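Local structure of leucine-rich repeat protein (Bacteroides thetaiotaomicron, 4ECN) at residues T494-Y499 / D509-L514; P515-L520 / P548-F553. The protein is of unknown function but probably binds other proteins outside the cell through its leucine-rich repeats. One frame throughout, in Å; residues are numbered along the deposited sequence.

Overall arrangement
Both contacts belong to the leucine-rich repeat region and follow each other along the chain: contact 1 closes at Leu514, and contact 2 opens with the next residue, Pro515. Their centres are about 9 Å apart. Strands 495-499, 519-521 and 552-554 are successive neighbours in one mixed sheet, parallel to each other. Contact 1 folds the return segment 509-514 back over the inner side of the first of these strands, whereas contact 2 pairs the second with the third. The carbonyl oxygen Thr494 O ties the two together, lying 2.8 Å from Gln518 N and 2.9 Å from Ser519 N, probable hydrogen bonds that contribute to joining one coil to the next; Gln518 O repeats the pattern in contact 2.

Contact 1 of 2, residues T494-Y499 / D509-L514; sequences TDVELY and DFLYDL
Val496 and Leu498, two residues apart on strand 495-499 and so directed to the same side, meet Phe510, Leu511 and Leu514 of the segment 509-514. All five closest approaches are between carbon atoms, and all five residues are buried, which identifies the contact as hydrophobic core. Val496 divides its two methyls between different partners. With CG1 anti to the backbone N (chi1 -180°), that methyl sits 3.8 Å from Leu511 CD2, and it also approaches Phe510 CZ at 4.0 Å, where it lies at the ring edge, close to the ring plane. The other branch, CG2, meets Leu514 CD1 end to end at 3.8 Å. Leu498 uses a single methyl: CD1 is 4.1 Å from Phe510 CE2, approaching the ring obliquely, and 4.1 Å from Leu511 CD1, the two leucine ends facing each other. The methyls of Leu511 are thereby shared out, CD1 to Leu498 and CD2 to Val496. Phe510 holds CG between its backbone N and carbonyl carbon (chi1 86°), a setting that directs the far end of the ring, CZ and CE2, to the strand residues. One ring face is covered near its rim by CG of the adjacent Leu511, 4.2 Å above the plane. Residues 509-512 have helical backbone angles, and the bonds Tyr512 N to Asp509 O and Asp513 N to Phe510 O keep this short turn wound. The pattern is that of a leucine-rich repeat, in which alternate strand residues point into the coil and meet apolar residues of the returning segment. The Trp487 ring meets that of Phe510 with the planes about 40° apart, and Leu511 also touches Leu520 on strand 519-521. In the sheet, strand 495-499 is flanked by strands 452-456 and 519-521, while helix 377-384 reaches Thr494 and Asp495.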
loop_
_atom_site.group_PDB
_atom_site.type_symbol
_atom_site.label_atom_id
_atom_site.label_comp_id
_atom_site.label_asym_id
_atom_site.label_seq_id
_atom_site.Cartn_x
_atom_site.Cartn_y
_atom_site.Cartn_z
ATOM N N THR A 494 -14.165 10.067 7.805
ATOM C CA THR A 494 -13.907 9.293 9.015
ATOM C C THR A 494 -12.518 8.681 9.040
ATOM O O THR A 494 -12.014 8.371 10.117
ATOM C CB THR A 494 -14.941 8.170 9.128
ATOM O OG1 THR A 494 -14.852 7.321 7.979
ATOM C CG2 THR A 494 -16.350 8.702 9.268
ATOM N N ASP A 495 -11.910 8.468 7.863
ATOM C CA ASP A 495 -10.597 7.833 7.783
ATOM C C ASP A 495 -9.585 8.718 7.117
ATOM O O ASP A 495 -9.854 9.238 6.039
ATOM C CB ASP A 495 -10.692 6.510 7.020
ATOM C CG ASP A 495 -11.381 5.402 7.790
ATOM O OD1 ASP A 495 -12.560 5.591 8.183
ATOM O OD2 ASP A 495 -10.766 4.329 7.951
ATOM N N VAL A 496 -8.408 8.890 7.771
ATOM C CA VAL A 496 -7.258 9.680 7.287
ATOM C C VAL A 496 -5.996 8.902 7.541
ATOM O O VAL A 496 -5.855 8.311 8.614
ATOM C CB VAL A 496 -7.141 11.105 7.898
ATOM C CG1 VAL A 496 -5.929 11.851 7.343
ATOM C CG2 VAL A 496 -8.412 11.921 7.681
ATOM N N GLU A 497 -5.083 8.898 6.551
ATOM C CA GLU A 497 -3.757 8.304 6.641
ATOM C C GLU A 497 -2.717 9.324 6.205
ATOM O O GLU A 497 -2.826 9.919 5.131
ATOM C CB GLU A 497 -3.633 7.016 5.817
ATOM C CG GLU A 497 -2.242 6.383 5.833
ATOM C CD GLU A 497 -2.179 4.963 5.301
ATOM O OE1 GLU A 497 -2.765 4.055 5.942
ATOM O OE2 GLU A 497 -1.499 4.748 4.272
ATOM N N LEU A 498 -1.724 9.527 7.082
ATOM C CA LEU A 498 -0.539 10.353 6.924
ATOM C C LEU A 498 0.650 9.498 7.303
ATOM O O LEU A 498 1.261 9.692 8.339
ATOM C CB LEU A 498 -0.647 11.632 7.763
ATOM C CG LEU A 498 -1.244 12.843 7.087
ATOM C CD1 LEU A 498 -1.543 13.897 8.094
ATOM C CD2 LEU A 498 -0.318 13.412 6.042
ATOM N N TYR A 499 0.922 8.492 6.485
ATOM C CA TYR A 499 1.945 7.474 6.709
ATOM C C TYR A 499 3.268 7.853 6.080
ATOM O O TYR A 499 3.312 8.295 4.934
ATOM C CB TYR A 499 1.455 6.133 6.118
ATOM C CG TYR A 499 2.416 4.979 6.297
ATOM C CD1 TYR A 499 2.527 4.324 7.517
ATOM C CD2 TYR A 499 3.205 4.531 5.241
ATOM C CE1 TYR A 499 3.444 3.295 7.702
ATOM C CE2 TYR A 499 4.096 3.473 5.404
ATOM C CZ TYR A 499 4.205 2.848 6.636
ATOM O OH TYR A 499 5.096 1.812 6.836
ATOM N N ASP A 509 -2.617 20.993 10.594
ATOM C CA ASP A 509 -3.772 21.583 11.276
ATOM C C ASP A 509 -5.130 21.043 10.823
ATOM O O ASP A 509 -6.063 21.061 11.633
ATOM C CB ASP A 509 -3.794 23.104 11.085
ATOM C CG ASP A 509 -3.327 23.869 12.310
ATOM O OD1 ASP A 509 -2.170 23.635 12.757
ATOM O OD2 ASP A 509 -4.114 24.708 12.825
ATOM N N PHE A 510 -5.251 20.558 9.562
ATOM C CA PHE A 510 -6.530 20.115 9.012
ATOM C C PHE A 510 -7.147 18.969 9.866
ATOM O O PHE A 510 -8.377 18.917 9.980
ATOM C CB PHE A 510 -6.394 19.706 7.543
ATOM C CG PHE A 510 -5.963 18.294 7.253
ATOM C CD1 PHE A 510 -6.898 17.276 7.128
ATOM C CD2 PHE A 510 -4.628 17.990 7.040
ATOM C CE1 PHE A 510 -6.500 15.965 6.881
ATOM C CE2 PHE A 510 -4.231 16.677 6.777
ATOM C CZ PHE A 510 -5.168 15.675 6.700
ATOM N N LEU A 511 -6.311 18.110 10.505
ATOM C CA LEU A 511 -6.769 16.980 11.331
ATOM C C LEU A 511 -7.633 17.399 12.510
ATOM O O LEU A 511 -8.584 16.699 12.856
ATOM C CB LEU A 511 -5.576 16.192 11.891
ATOM C CG LEU A 511 -4.749 15.423 10.905
ATOM C CD1 LEU A 511 -3.479 14.913 11.561
ATOM C CD2 LEU A 511 -5.564 14.311 10.258
ATOM N N TYR A 512 -7.280 18.520 13.137
ATOM C CA TYR A 512 -7.925 19.023 14.342
ATOM C C TYR A 512 -9.247 19.738 14.034
ATOM O O TYR A 512 -10.040 19.976 14.953
ATOM C CB TYR A 512 -6.960 19.971 15.068
ATOM C CG TYR A 512 -5.614 19.332 15.371
ATOM C CD1 TYR A 512 -5.453 18.473 16.457
ATOM C CD2 TYR A 512 -4.493 19.611 14.589
ATOM C CE1 TYR A 512 -4.219 17.889 16.742
ATOM C CE2 TYR A 512 -3.250 19.038 14.873
ATOM C CZ TYR A 512 -3.118 18.178 15.951
ATOM O OH TYR A 512 -1.899 17.611 16.239
ATOM N N ASP A 513 -9.499 20.036 12.748
ATOM C CA ASP A 513 -10.702 20.740 12.305
ATOM C C ASP A 513 -11.707 19.778 11.647
ATOM O O ASP A 513 -12.767 20.216 11.191
ATOM C CB ASP A 513 -10.324 21.873 11.335
ATOM C CG ASP A 513 -9.359 22.911 11.901
ATOM O OD1 ASP A 513 -9.225 22.990 13.150
ATOM O OD2 ASP A 513 -8.750 23.653 11.099
ATOM N N LEU A 514 -11.397 18.471 11.645
ATOM C CA LEU A 514 -12.275 17.467 11.064
ATOM C C LEU A 514 -13.359 17.141 12.065
ATOM O O LEU A 514 -13.063 16.896 13.241
ATOM C CB LEU A 514 -11.506 16.205 10.615
ATOM C CG LEU A 514 -10.632 16.374 9.349
ATOM C CD1 LEU A 514 -9.762 15.174 9.112
ATOM C CD2 LEU A 514 -11.468 16.670 8.096
#

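Contact 2 of 2, residues P515-L520 / P548-F553; sequences PELQSL and PKIQIF
Residues 515-520 and 549-553 run 15° apart and end in a short parallel pairing, Ser519 beside Ile552 and Leu520 beside Phe553. Gln518 O accepts two bonds in its carbonyl plane, from Gln551 N at 2.7 Å and Ile552 N at 3.0 Å; Leu520 N returns one to Ile552 O at 3.0 Å. Equivalent side chains then run alongside each other. Leu517 CD2 packs on Ile550 CD1 at 3.7 Å, and Leu520 CD2 lies 3.8 Å from Phe553 CE1, oblique to the ring. In both Leu520 and Phe553 the CG is anti to the backbone N (chi1 -178° and -172°); with both side chains on the same face of the sheet, this matching torsion lays them alongside, pointing the same way. The extended Gln518 and Gln551 lie side by side, and Gln518 OE1 is bonded to Arg384. Lys549, bent at chi2 and chi4, crosses Glu516, forming a long salt bridge of 3.6 Å from NZ to Glu516 OE2 and a weak bond to Pro515 O. Helix 530-542 connects the strands in a beta-alpha-beta unit, its Leu540 touching Leu520 and Phe553, while Arg384 of helix 377-384 reaches Ser519 and Ile552 on the other face.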
loop_
_atom_site.group_PDB
_atom_site.type_symbol
_atom_site.label_atom_id
_atom_site.label_comp_id
_atom_site.label_asym_id
_atom_site.label_seq_id
_atom_site.Cartn_x
_atom_site.Cartn_y
_atom_site.Cartn_z
ATOM N N PRO A 515 -14.633 17.167 11.617
ATOM C CA PRO A 515 -15.760 16.927 12.546
ATOM C C PRO A 515 -15.951 15.484 13.005
ATOM O O PRO A 515 -16.249 15.269 14.181
ATOM C CB PRO A 515 -16.993 17.322 11.734
ATOM C CG PRO A 515 -16.489 17.979 10.527
ATOM C CD PRO A 515 -15.117 17.487 10.267
ATOM N N GLU A 516 -15.824 14.507 12.081
ATOM C CA GLU A 516 -16.141 13.109 12.361
ATOM C C GLU A 516 -14.979 12.130 12.111
ATOM O O GLU A 516 -15.213 11.015 11.642
ATOM C CB GLU A 516 -17.333 12.705 11.478
ATOM C CG GLU A 516 -18.608 13.492 11.772
ATOM C CD GLU A 516 -19.204 13.336 13.162
ATOM O OE1 GLU A 516 -19.056 12.248 13.771
ATOM O OE2 GLU A 516 -19.867 14.296 13.621
ATOM N N LEU A 517 -13.757 12.500 12.499
ATOM C CA LEU A 517 -12.596 11.620 12.339
ATOM C C LEU A 517 -12.722 10.429 13.301
ATOM O O LEU A 517 -13.076 10.607 14.462
ATOM C CB LEU A 517 -11.288 12.411 12.572
ATOM C CG LEU A 517 -9.935 11.707 12.367
ATOM C CD1 LEU A 517 -9.762 11.208 10.948
ATOM C CD2 LEU A 517 -8.769 12.629 12.721
ATOM N N GLN A 518 -12.467 9.220 12.799
ATOM C CA GLN A 518 -12.599 7.978 13.552
ATOM C C GLN A 518 -11.344 7.130 13.526
ATOM O O GLN A 518 -11.034 6.479 14.524
ATOM C CB GLN A 518 -13.749 7.139 12.976
ATOM C CG GLN A 518 -15.137 7.721 13.194
ATOM C CD GLN A 518 -16.181 6.837 12.576
ATOM O OE1 GLN A 518 -15.900 5.784 11.998
ATOM N NE2 GLN A 518 -17.417 7.245 12.686
ATOM N N SER A 519 -10.680 7.060 12.361
ATOM C CA SER A 519 -9.480 6.269 12.120
ATOM C C SER A 519 -8.362 7.168 11.609
ATOM O O SER A 519 -8.545 7.869 10.608
ATOM C CB SER A 519 -9.784 5.161 11.121
ATOM O OG SER A 519 -8.605 4.530 10.645
ATOM N N LEU A 520 -7.203 7.136 12.288
ATOM C CA LEU A 520 -6.031 7.936 11.950
ATOM C C LEU A 520 -4.765 7.092 12.037
ATOM O O LEU A 520 -4.564 6.367 13.020
ATOM C CB LEU A 520 -5.941 9.149 12.899
ATOM C CG LEU A 520 -4.803 10.142 12.693
ATOM C CD1 LEU A 520 -5.000 10.946 11.445
ATOM C CD2 LEU A 520 -4.673 11.063 13.873
ATOM N N PRO A 548 -13.040 12.960 21.543
ATOM C CA PRO A 548 -14.020 11.922 21.887
ATOM C C PRO A 548 -14.534 11.083 20.682
ATOM O O PRO A 548 -15.405 10.225 20.895
ATOM C CB PRO A 548 -15.169 12.746 22.480
ATOM C CG PRO A 548 -15.110 14.023 21.781
ATOM C CD PRO A 548 -13.660 14.302 21.559
ATOM N N LYS A 549 -14.009 11.304 19.440
ATOM C CA LYS A 549 -14.471 10.619 18.207
ATOM C C LYS A 549 -13.505 9.526 17.669
ATOM O O LYS A 549 -13.969 8.609 16.972
ATOM C CB LYS A 549 -14.691 11.640 17.068
ATOM C CG LYS A 549 -15.867 12.573 17.257
ATOM C CD LYS A 549 -17.197 12.018 16.767
ATOM C CE LYS A 549 -18.338 12.946 17.122
ATOM N NZ LYS A 549 -18.062 14.354 16.738
ATOM N N ILE A 550 -12.175 9.674 17.927
ATOM C CA ILE A 550 -11.124 8.746 17.483
ATOM C C ILE A 550 -11.425 7.374 18.064
ATOM O O ILE A 550 -11.720 7.269 19.261
ATOM C CB ILE A 550 -9.671 9.220 17.850
ATOM C CG1 ILE A 550 -9.364 10.682 17.410
ATOM C CG2 ILE A 550 -8.565 8.232 17.370
ATOM C CD1 ILE A 550 -9.079 10.918 15.942
ATOM N N GLN A 551 -11.370 6.346 17.189
ATOM C CA GLN A 551 -11.610 4.932 17.466
ATOM C C GLN A 551 -10.351 4.094 17.198
ATOM O O GLN A 551 -10.052 3.158 17.954
ATOM C CB GLN A 551 -12.780 4.422 16.597
ATOM C CG GLN A 551 -14.157 5.007 16.957
ATOM C CD GLN A 551 -15.248 4.644 15.977
ATOM O OE1 GLN A 551 -15.210 3.616 15.286
ATOM N NE2 GLN A 551 -16.251 5.505 15.889
ATOM N N ILE A 552 -9.618 4.429 16.109
ATOM C CA ILE A 552 -8.392 3.737 15.692
ATOM C C ILE A 552 -7.259 4.731 15.624
ATOM O O ILE A 552 -7.346 5.734 14.915
ATOM C CB ILE A 552 -8.600 3.022 14.329
ATOM C CG1 ILE A 552 -9.720 1.952 14.429
ATOM C CG2 ILE A 552 -7.296 2.437 13.785
ATOM C CD1 ILE A 552 -10.363 1.650 13.170
ATOM N N PHE A 553 -6.180 4.442 16.337
ATOM C CA PHE A 553 -5.023 5.301 16.288
ATOM C C PHE A 553 -3.741 4.444 16.084
ATOM O O PHE A 553 -3.353 3.670 16.955
ATOM C CB PHE A 553 -4.964 6.166 17.550
ATOM C CG PHE A 553 -3.919 7.256 17.553
ATOM C CD1 PHE A 553 -3.663 8.000 16.407
ATOM C CD2 PHE A 553 -3.260 7.603 18.724
ATOM C CE1 PHE A 553 -2.703 9.007 16.412
ATOM C CE2 PHE A 553 -2.308 8.623 18.736
ATOM C CZ PHE A 553 -2.037 9.321 17.581
#